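Cryptochrome DASH, chloroplastic/mitochondrial (Arabidopsis thaliana, PDB 2J4D) repairs cyclobutane pyrimidine dimers in single-stranded DNA, using FAD and a folate antenna, and may also act as a photoreceptor. Local coordinates at residues A[98-103]-A[245-250]; A[344-349]-A[408-413]. All blocks are in the same frame, centred on the assembly; numbering follows the deposited sequence.

Interaction 1 joins helix 92-111 of the alpha/beta domain to the end of strand 245-248, while interaction 2 lies wholly within the FAD-binding domain, between the loop 344-349 and the start of helix 409-419. They share no element: they sit on opposite sides of the chain's centre, their own centres 29 Å apart and their nearest atoms about 17 Å apart. The first is the more buried, yet its chemistry is ionic, a glutamate gripped by an arginine and a backbone amide. The second is partly buried and keeps its salt bridge inside one segment; across the contact it relies on an indole hydrogen bond and packing, while Phe344 and His345 turn to a bound folate.

Interaction 1: residues A[98-103]-A[245-250]; sequences LMECLV and GMRFVG
Glu100 has CG beside its backbone N (chi1 -63°) and an extended chain beyond, which carries its carboxylate straight off the helix toward 245-250. Arg247 sets out with CG opposite its own N (chi1 -171°) and bends at chi2 (-72°), turning its guanidinium back to meet the acid from the opposite direction. The two flat groups end nearly coplanar, in an end-on, two-nitrogen salt bridge: NH1 of Arg247 lies 2.9 Å from Glu100 OE1, on its syn lone pair, and Arg247 NH2 is 3.0 Å from Glu100 OE2. A glutamate is long enough to serve the backbone as well. Gly250 N donates an almost straight bond to Glu100 OE1 (3.0 Å), arriving from above the carboxylate plane, so this oxygen has two donors. Arg247 NH1 also gives a bond to Phe248 O (3.0 Å), which helps fix the guanidinium's rotation. Gly250, with no side chain, lets its CA come within 3.7 Å of Glu100 CB; the same CA also lies 4.0 Å from the small, buried Cys101 SG. Helix 92-111 rests its other side on strand 67-74, where Leu98 and Leu102 touch Tyr72, while strand 245-248 pairs in parallel with strand 4-7. The salt bridge and the Gly250 bond together tie a helix flanking the five-stranded sheet to the separate two-stranded one.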
ATOM      1  N   LEU A  98       2.274  -8.578  -6.475  1.00 18.94           N
ATOM      2  CA  LEU A  98       0.951  -9.174  -6.267  1.00 17.18           C
ATOM      3  C   LEU A  98       0.992 -10.695  -6.430  1.00 19.21           C
ATOM      4  O   LEU A  98       0.423 -11.421  -5.615  1.00 18.31           O
ATOM      5  CB  LEU A  98      -0.083  -8.597  -7.254  1.00 17.41           C
ATOM      6  CG  LEU A  98      -1.400  -9.389  -7.398  1.00 18.65           C
ATOM      7  CD1 LEU A  98      -2.128  -9.452  -6.061  1.00 17.07           C
ATOM      8  CD2 LEU A  98      -2.304  -8.721  -8.437  1.00 20.61           C
ATOM      9  N   MET A  99       1.659 -11.188  -7.474  1.00 17.84           N
ATOM     10  CA  MET A  99       1.717 -12.636  -7.678  1.00 20.76           C
ATOM     11  C   MET A  99       2.363 -13.327  -6.478  1.00 18.61           C
ATOM     12  O   MET A  99       1.881 -14.366  -6.025  1.00 19.99           O
ATOM     13  CB  MET A  99       2.479 -12.994  -8.967  1.00 19.81           C
ATOM     14  CG  MET A  99       1.851 -12.427 -10.248  1.00 21.74           C
ATOM     15  SD  MET A  99       0.050 -12.720 -10.374  1.00 31.65           S
ATOM     16  CE  MET A  99      -0.520 -11.156 -10.945  1.00 33.22           C
ATOM     17  N   GLU A 100       3.452 -12.764  -5.965  1.00 18.61           N
ATOM     18  CA  GLU A 100       4.098 -13.357  -4.798  1.00 18.98           C
ATOM     19  C   GLU A 100       3.125 -13.356  -3.617  1.00 20.90           C
ATOM     20  O   GLU A 100       3.089 -14.315  -2.846  1.00 16.38           O
ATOM     21  CB  GLU A 100       5.389 -12.601  -4.448  1.00 18.97           C
ATOM     22  CG  GLU A 100       6.434 -12.697  -5.559  1.00 25.62           C
ATOM     23  CD  GLU A 100       7.754 -12.025  -5.225  1.00 25.65           C
ATOM     24  OE1 GLU A 100       7.751 -10.856  -4.788  1.00 31.09           O
ATOM     25  OE2 GLU A 100       8.805 -12.670  -5.420  1.00 33.20           O
ATOM     26  N   CYS A 101       2.329 -12.291  -3.483  1.00 18.47           N
ATOM     27  CA  CYS A 101       1.343 -12.210  -2.396  1.00 18.87           C
ATOM     28  C   CYS A 101       0.318 -13.336  -2.501  1.00 18.91           C
ATOM     29  O   CYS A 101      -0.064 -13.937  -1.497  1.00 18.92           O
ATOM     30  CB  CYS A 101       0.586 -10.876  -2.431  1.00 18.71           C
ATOM     31  SG  CYS A 101       1.558  -9.422  -1.968  1.00 18.70           S
ATOM     32  N   LEU A 102      -0.141 -13.602  -3.720  1.00 17.48           N
ATOM     33  CA  LEU A 102      -1.134 -14.651  -3.940  1.00 19.18           C
ATOM     34  C   LEU A 102      -0.559 -16.034  -3.656  1.00 20.03           C
ATOM     35  O   LEU A 102      -1.218 -16.857  -3.034  1.00 17.15           O
ATOM     36  CB  LEU A 102      -1.671 -14.584  -5.371  1.00 16.63           C
ATOM     37  CG  LEU A 102      -2.422 -13.286  -5.708  1.00 19.55           C
ATOM     38  CD1 LEU A 102      -2.847 -13.322  -7.172  1.00 18.96           C
ATOM     39  CD2 LEU A 102      -3.650 -13.119  -4.797  1.00 18.29           C
ATOM     40  N   VAL A 103       0.664 -16.286  -4.114  1.00 20.60           N
ATOM     41  CA  VAL A 103       1.302 -17.578  -3.864  1.00 20.92           C
ATOM     42  C   VAL A 103       1.373 -17.814  -2.357  1.00 21.70           C
ATOM     43  O   VAL A 103       1.019 -18.890  -1.867  1.00 20.41           O
ATOM     44  CB  VAL A 103       2.744 -17.624  -4.437  1.00 23.84           C
ATOM     45  CG1 VAL A 103       3.483 -18.866  -3.923  1.00 25.50           C
ATOM     46  CG2 VAL A 103       2.698 -17.643  -5.956  1.00 22.62           C
ATOM     47  N   GLY A 245      19.134  -1.761  -6.055  1.00 31.84           N
ATOM     48  CA  GLY A 245      18.386  -1.309  -4.894  1.00 29.94           C
ATOM     49  C   GLY A 245      17.515  -2.332  -4.190  1.00 26.92           C
ATOM     50  O   GLY A 245      17.781  -3.527  -4.223  1.00 27.29           O
ATOM     51  N   MET A 246      16.453  -1.853  -3.557  1.00 27.15           N
ATOM     52  CA  MET A 246      15.555  -2.717  -2.809  1.00 23.56           C
ATOM     53  C   MET A 246      14.602  -3.566  -3.631  1.00 22.54           C
ATOM     54  O   MET A 246      13.858  -3.067  -4.472  1.00 19.31           O
ATOM     55  CB  MET A 246      14.755  -1.880  -1.810  1.00 25.08           C
ATOM     56  CG  MET A 246      15.621  -1.218  -0.760  1.00 25.92           C
ATOM     57  SD  MET A 246      14.668  -0.296   0.452  1.00 29.42           S
ATOM     58  CE  MET A 246      14.499   1.301  -0.376  1.00 28.37           C
ATOM     59  N   ARG A 247      14.635  -4.863  -3.354  1.00 20.74           N
ATOM     60  CA  ARG A 247      13.785  -5.839  -4.012  1.00 22.96           C
ATOM     61  C   ARG A 247      12.800  -6.309  -2.929  1.00 20.99           C
ATOM     62  O   ARG A 247      13.132  -7.155  -2.106  1.00 19.41           O
ATOM     63  CB  ARG A 247      14.659  -6.998  -4.516  1.00 24.07           C
ATOM     64  CG  ARG A 247      13.987  -8.016  -5.425  1.00 28.81           C
ATOM     65  CD  ARG A 247      13.031  -8.896  -4.669  1.00 33.25           C
ATOM     66  NE  ARG A 247      12.866 -10.204  -5.305  1.00 33.83           N
ATOM     67  CZ  ARG A 247      11.704 -10.844  -5.398  1.00 37.97           C
ATOM     68  NH1 ARG A 247      10.593 -10.297  -4.905  1.00 28.76           N
ATOM     69  NH2 ARG A 247      11.651 -12.040  -5.975  1.00 37.29           N
ATOM     70  N   PHE A 248      11.604  -5.724  -2.909  1.00 20.14           N
ATOM     71  CA  PHE A 248      10.579  -6.106  -1.934  1.00 19.10           C
ATOM     72  C   PHE A 248      10.018  -7.471  -2.295  1.00 19.80           C
ATOM     73  O   PHE A 248       9.806  -7.764  -3.468  1.00 20.43           O
ATOM     74  CB  PHE A 248       9.447  -5.073  -1.924  1.00 21.27           C
ATOM     75  CG  PHE A 248       9.793  -3.801  -1.202  1.00 19.04           C
ATOM     76  CD1 PHE A 248       9.430  -3.622   0.128  1.00 20.93           C
ATOM     77  CD2 PHE A 248      10.476  -2.786  -1.855  1.00 21.35           C
ATOM     78  CE1 PHE A 248       9.739  -2.440   0.803  1.00 19.86           C
ATOM     79  CE2 PHE A 248      10.792  -1.599  -1.191  1.00 23.27           C
ATOM     80  CZ  PHE A 248      10.422  -1.428   0.139  1.00 24.56           C
ATOM     81  N   VAL A 249       9.754  -8.287  -1.278  1.00 18.17           N
ATOM     82  CA  VAL A 249       9.243  -9.646  -1.456  1.00 19.13           C
ATOM     83  C   VAL A 249       7.768  -9.717  -1.057  1.00 18.96           C
ATOM     84  O   VAL A 249       7.430  -9.489   0.094  1.00 18.38           O
ATOM     85  CB  VAL A 249      10.066 -10.617  -0.578  1.00 19.83           C
ATOM     86  CG1 VAL A 249       9.610 -12.062  -0.783  1.00 20.17           C
ATOM     87  CG2 VAL A 249      11.546 -10.461  -0.915  1.00 18.65           C
ATOM     88  N   GLY A 250       6.900 -10.043  -2.009  1.00 18.76           N
ATOM     89  CA  GLY A 250       5.478 -10.098  -1.719  1.00 18.87           C
ATOM     90  C   GLY A 250       5.037 -11.159  -0.732  1.00 19.24           C
ATOM     91  O   GLY A 250       5.724 -12.163  -0.520  1.00 18.28           O
TER

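Interaction 2: residues A[344-349]-A[408-413]; sequences FHLGGP and DWRMGA. With MHF (5,10-methenyl-6,7,8-trihydrofolic acid), chain D.
The indole of Trp409 and the guanidinium of Arg410 are the flat groups that receive the loop 344-349. Trp409 presents its edge: NE1 donates in the ring plane to Leu346 O (2.9 Å, 165° at the hydrogen), and CZ2 lies 3.3 Å from His345 O. One face of the indole carries Arg410 CG over its centre. The guanidinium has Leu346 CB over the centre of one face, CB to CZ 3.7 Å, and the carboxylate of Asp408 at its edge. Phe344 O also comes to its edge, 3.2 Å from Arg410 CD. Phe344 turns a ring face to the folate, whose N10 lies 3.0 Å from CD2, offset toward the rim; Tyr429 meets this phenylalanine edge-to-face. His345 uses its ring edge instead, NE2 donating to the folate's amide O at 3.1 Å.

With chi1 at 69°, Trp409 has CG between its backbone N and carbonyl carbon, and the ring reaches the loop from the first turn of the helix. Leu346 CD1 packs 4.0 Å from Trp409 CD1 and also touches the Asp408 carboxylate. Asp408 caps the helix through OD1, which accepts from both N and NE of Arg410, while OD2 takes NH2 at 2.7 Å and a further bond from Gln358.

The type I turn from His345 to Gly348 closes with Gly348 N bonded to His345 O, and the positive phi of Gly348 is easy for a residue without a side chain. Chemically, the side-on salt bridge orients the guanidinium, one face toward Leu346 CB, and the carboxylate probably offsets much of its positive charge. Trp409 bonds the loop and Arg410 packs against it, while Phe344 and His345 form part of the folate pocket, where Asn341, Glu148, Glu149 and Glu417 add further bonds.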
ATOM      1  N   PHE A 344      -9.739  13.038  -6.952  1.00 19.62           N
ATOM      2  CA  PHE A 344      -9.099  12.809  -8.240  1.00 23.05           C
ATOM      3  C   PHE A 344      -9.217  13.958  -9.237  1.00 22.90           C
ATOM      4  O   PHE A 344      -8.616  13.914 -10.311  1.00 24.27           O
ATOM      5  CB  PHE A 344      -9.688  11.550  -8.869  1.00 21.95           C
ATOM      6  CG  PHE A 344      -9.755  10.377  -7.923  1.00 22.33           C
ATOM      7  CD1 PHE A 344      -8.590   9.770  -7.467  1.00 17.45           C
ATOM      8  CD2 PHE A 344     -10.987   9.866  -7.509  1.00 21.53           C
ATOM      9  CE1 PHE A 344      -8.643   8.658  -6.612  1.00 18.90           C
ATOM     10  CE2 PHE A 344     -11.061   8.755  -6.653  1.00 19.21           C
ATOM     11  CZ  PHE A 344      -9.889   8.145  -6.202  1.00 20.09           C
ATOM     12  N   HIS A 345      -9.990  14.975  -8.884  1.00 23.51           N
ATOM     13  CA  HIS A 345     -10.215  16.116  -9.768  1.00 23.84           C
ATOM     14  C   HIS A 345      -9.083  17.129  -9.728  1.00 23.09           C
ATOM     15  O   HIS A 345      -8.456  17.329  -8.685  1.00 21.30           O
ATOM     16  CB  HIS A 345     -11.547  16.773  -9.407  1.00 22.07           C
ATOM     17  CG  HIS A 345     -12.729  15.883  -9.642  1.00 25.05           C
ATOM     18  ND1 HIS A 345     -13.906  16.000  -8.938  1.00 21.86           N
ATOM     19  CD2 HIS A 345     -12.910  14.855 -10.507  1.00 23.98           C
ATOM     20  CE1 HIS A 345     -14.760  15.081  -9.354  1.00 20.40           C
ATOM     21  NE2 HIS A 345     -14.181  14.374 -10.306  1.00 26.66           N
ATOM     22  N   LEU A 346      -8.834  17.773 -10.867  1.00 23.26           N
ATOM     23  CA  LEU A 346      -7.754  18.753 -10.981  1.00 24.57           C
ATOM     24  C   LEU A 346      -7.769  19.795  -9.869  1.00 25.48           C
ATOM     25  O   LEU A 346      -6.725  20.121  -9.310  1.00 25.85           O
ATOM     26  CB  LEU A 346      -7.821  19.448 -12.349  1.00 28.53           C
ATOM     27  CG  LEU A 346      -6.732  20.485 -12.656  1.00 29.97           C
ATOM     28  CD1 LEU A 346      -5.358  19.830 -12.576  1.00 29.99           C
ATOM     29  CD2 LEU A 346      -6.964  21.077 -14.049  1.00 32.25           C
ATOM     30  N   GLY A 347      -8.953  20.308  -9.546  1.00 25.47           N
ATOM     31  CA  GLY A 347      -9.065  21.309  -8.498  1.00 25.97           C
ATOM     32  C   GLY A 347      -8.988  20.730  -7.099  1.00 27.45           C
ATOM     33  O   GLY A 347      -8.927  21.474  -6.114  1.00 22.91           O
ATOM     34  N   GLY A 348      -9.007  19.401  -7.014  1.00 26.80           N
ATOM     35  CA  GLY A 348      -8.924  18.715  -5.734  1.00 24.60           C
ATOM     36  C   GLY A 348     -10.066  18.998  -4.777  1.00 27.57           C
ATOM     37  O   GLY A 348     -11.048  19.631  -5.151  1.00 24.42           O
ATOM     38  N   PRO A 349      -9.970  18.522  -3.527  1.00 27.71           N
ATOM     39  CA  PRO A 349     -11.014  18.744  -2.524  1.00 31.61           C
ATOM     40  C   PRO A 349     -11.270  20.237  -2.319  1.00 34.43           C
ATOM     41  O   PRO A 349     -12.391  20.652  -2.034  1.00 33.62           O
ATOM     42  CB  PRO A 349     -10.439  18.075  -1.279  1.00 31.05           C
ATOM     43  CG  PRO A 349      -9.640  16.935  -1.856  1.00 31.22           C
ATOM     44  CD  PRO A 349      -8.938  17.599  -3.019  1.00 30.42           C
ATOM     45  N   ASP A 408       0.107  19.376 -14.733  1.00 25.99           N
ATOM     46  CA  ASP A 408      -1.151  18.887 -14.165  1.00 24.29           C
ATOM     47  C   ASP A 408      -0.689  17.825 -13.160  1.00 23.26           C
ATOM     48  O   ASP A 408      -0.086  16.828 -13.559  1.00 22.39           O
ATOM     49  CB  ASP A 408      -1.968  18.238 -15.296  1.00 22.09           C
ATOM     50  CG  ASP A 408      -3.310  17.712 -14.840  1.00 22.84           C
ATOM     51  OD1 ASP A 408      -3.380  17.057 -13.776  1.00 24.91           O
ATOM     52  OD2 ASP A 408      -4.304  17.939 -15.568  1.00 25.82           O
ATOM     53  N   TRP A 409      -0.968  18.033 -11.875  1.00 20.74           N
ATOM     54  CA  TRP A 409      -0.516  17.101 -10.839  1.00 22.79           C
ATOM     55  C   TRP A 409      -0.958  15.648 -11.002  1.00 22.11           C
ATOM     56  O   TRP A 409      -0.278  14.726 -10.543  1.00 21.28           O
ATOM     57  CB  TRP A 409      -0.921  17.602  -9.441  1.00 22.69           C
ATOM     58  CG  TRP A 409      -2.406  17.579  -9.135  1.00 24.88           C
ATOM     59  CD1 TRP A 409      -3.303  18.597  -9.316  1.00 25.61           C
ATOM     60  CD2 TRP A 409      -3.151  16.487  -8.573  1.00 22.49           C
ATOM     61  NE1 TRP A 409      -4.558  18.206  -8.897  1.00 23.74           N
ATOM     62  CE2 TRP A 409      -4.492  16.917  -8.441  1.00 24.76           C
ATOM     63  CE3 TRP A 409      -2.813  15.187  -8.170  1.00 24.60           C
ATOM     64  CZ2 TRP A 409      -5.499  16.089  -7.920  1.00 24.68           C
ATOM     65  CZ3 TRP A 409      -3.817  14.361  -7.651  1.00 24.19           C
ATOM     66  CH2 TRP A 409      -5.144  14.820  -7.531  1.00 21.71           C
ATOM     67  N   ARG A 410      -2.086  15.434 -11.664  1.00 23.05           N
ATOM     68  CA  ARG A 410      -2.582  14.077 -11.846  1.00 23.28           C
ATOM     69  C   ARG A 410      -1.671  13.258 -12.763  1.00 23.85           C
ATOM     70  O   ARG A 410      -1.710  12.032 -12.751  1.00 21.59           O
ATOM     71  CB  ARG A 410      -4.023  14.133 -12.364  1.00 23.71           C
ATOM     72  CG  ARG A 410      -4.945  14.877 -11.384  1.00 23.16           C
ATOM     73  CD  ARG A 410      -6.275  15.227 -11.997  1.00 30.03           C
ATOM     74  NE  ARG A 410      -6.109  16.057 -13.180  1.00 27.35           N
ATOM     75  CZ  ARG A 410      -7.049  16.228 -14.103  1.00 33.02           C
ATOM     76  NH1 ARG A 410      -8.223  15.626 -13.976  1.00 35.30           N
ATOM     77  NH2 ARG A 410      -6.808  16.987 -15.159  1.00 34.35           N
ATOM     78  N   MET A 411      -0.839  13.928 -13.554  1.00 20.89           N
ATOM     79  CA  MET A 411       0.070  13.190 -14.412  1.00 22.07           C
ATOM     80  C   MET A 411       1.060  12.503 -13.485  1.00 21.29           C
ATOM     81  O   MET A 411       1.414  11.340 -13.687  1.00 22.37           O
ATOM     82  CB  MET A 411       0.809  14.127 -15.370  1.00 20.97           C
ATOM     83  CG  MET A 411      -0.079  14.716 -16.434  1.00 25.24           C
ATOM     84  SD  MET A 411       0.859  15.723 -17.586  1.00 28.30           S
ATOM     85  CE  MET A 411       1.192  14.523 -18.863  1.00 27.20           C
ATOM     86  N   GLY A 412       1.498  13.228 -12.462  1.00 21.51           N
ATOM     87  CA  GLY A 412       2.430  12.659 -11.506  1.00 20.91           C
ATOM     88  C   GLY A 412       1.757  11.601 -10.639  1.00 19.08           C
ATOM     89  O   GLY A 412       2.345  10.555 -10.343  1.00 19.43           O
ATOM     90  N   ALA A 413       0.516  11.861 -10.240  1.00 19.14           N
ATOM     91  CA  ALA A 413      -0.222  10.913  -9.407  1.00 17.80           C
ATOM     92  C   ALA A 413      -0.491   9.595 -10.134  1.00 18.86           C
ATOM     93  O   ALA A 413      -0.395   8.519  -9.526  1.00 17.88           O
ATOM     94  CB  ALA A 413      -1.545  11.539  -8.930  1.00 19.94           C
TER
HETATM   95  N1  MHF D1499      -7.490   3.876  -8.040  1.00 19.39           N
HETATM   96  C2  MHF D1499      -8.307   3.135  -7.217  1.00 20.17           C
HETATM   97  NA2 MHF D1499      -7.774   2.093  -6.518  1.00 18.64           N
HETATM   98  N3  MHF D1499      -9.615   3.416  -7.092  1.00 19.74           N
HETATM   99  C4  MHF D1499     -10.194   4.436  -7.796  1.00 21.00           C
HETATM  100  O4  MHF D1499     -11.403   4.673  -7.675  1.00 16.53           O
HETATM  101  C4A MHF D1499      -9.385   5.215  -8.674  1.00 20.88           C
HETATM  102  N5  MHF D1499      -9.884   6.267  -9.484  1.00 20.26           N
HETATM  103  C6  MHF D1499      -9.098   6.824 -10.638  1.00 20.10           C
HETATM  104  C7  MHF D1499      -7.656   7.038 -10.123  1.00 19.73           C
HETATM  105  N8  MHF D1499      -7.198   5.699  -9.624  1.00 18.29           N
HETATM  106  C8A MHF D1499      -8.008   4.926  -8.780  1.00 19.39           C
HETATM  107  C9  MHF D1499      -9.848   8.106 -11.095  1.00 21.12           C
HETATM  108  N10 MHF D1499     -10.904   8.250 -10.064  1.00 25.99           N
HETATM  109  C11 MHF D1499     -11.204   6.892  -9.590  1.00 20.51           C
HETATM  110  C12 MHF D1499     -14.461  10.325 -11.300  1.00 21.80           C
HETATM  111  C13 MHF D1499     -13.164  10.889 -11.493  1.00 22.97           C
HETATM  112  C14 MHF D1499     -12.018  10.193 -11.111  1.00 24.41           C
HETATM  113  C15 MHF D1499     -12.115   8.904 -10.523  1.00 21.31           C
HETATM  114  C16 MHF D1499     -13.432   8.319 -10.348  1.00 21.41           C
HETATM  115  C17 MHF D1499     -14.589   9.024 -10.736  1.00 21.59           C
HETATM  116  C   MHF D1499     -15.658  11.126 -11.673  1.00 22.71           C
HETATM  117  O   MHF D1499     -15.500  12.251 -12.133  1.00 25.47           O
HETATM  118  N   MHF D1499     -16.909  10.644 -11.494  1.00 21.63           N
HETATM  119  CA  MHF D1499     -18.066  11.468 -11.843  1.00 24.21           C
HETATM  120  CB  MHF D1499     -19.256  10.589 -12.224  1.00 25.24           C
HETATM  121  CG  MHF D1499     -19.003   9.686 -13.404  1.00 34.56           C
HETATM  122  CD  MHF D1499     -18.613  10.460 -14.643  1.00 38.73           C
HETATM  123  OE1 MHF D1499     -19.485  11.158 -15.202  1.00 43.17           O
HETATM  124  OE2 MHF D1499     -17.429  10.384 -15.046  1.00 47.63           O
HETATM  125  CT  MHF D1499     -18.453  12.359 -10.659  1.00 26.25           C
HETATM  126  O1  MHF D1499     -17.978  12.095  -9.535  1.00 23.48           O
HETATM  127  O2  MHF D1499     -19.234  13.313 -10.861  1.00 27.02           O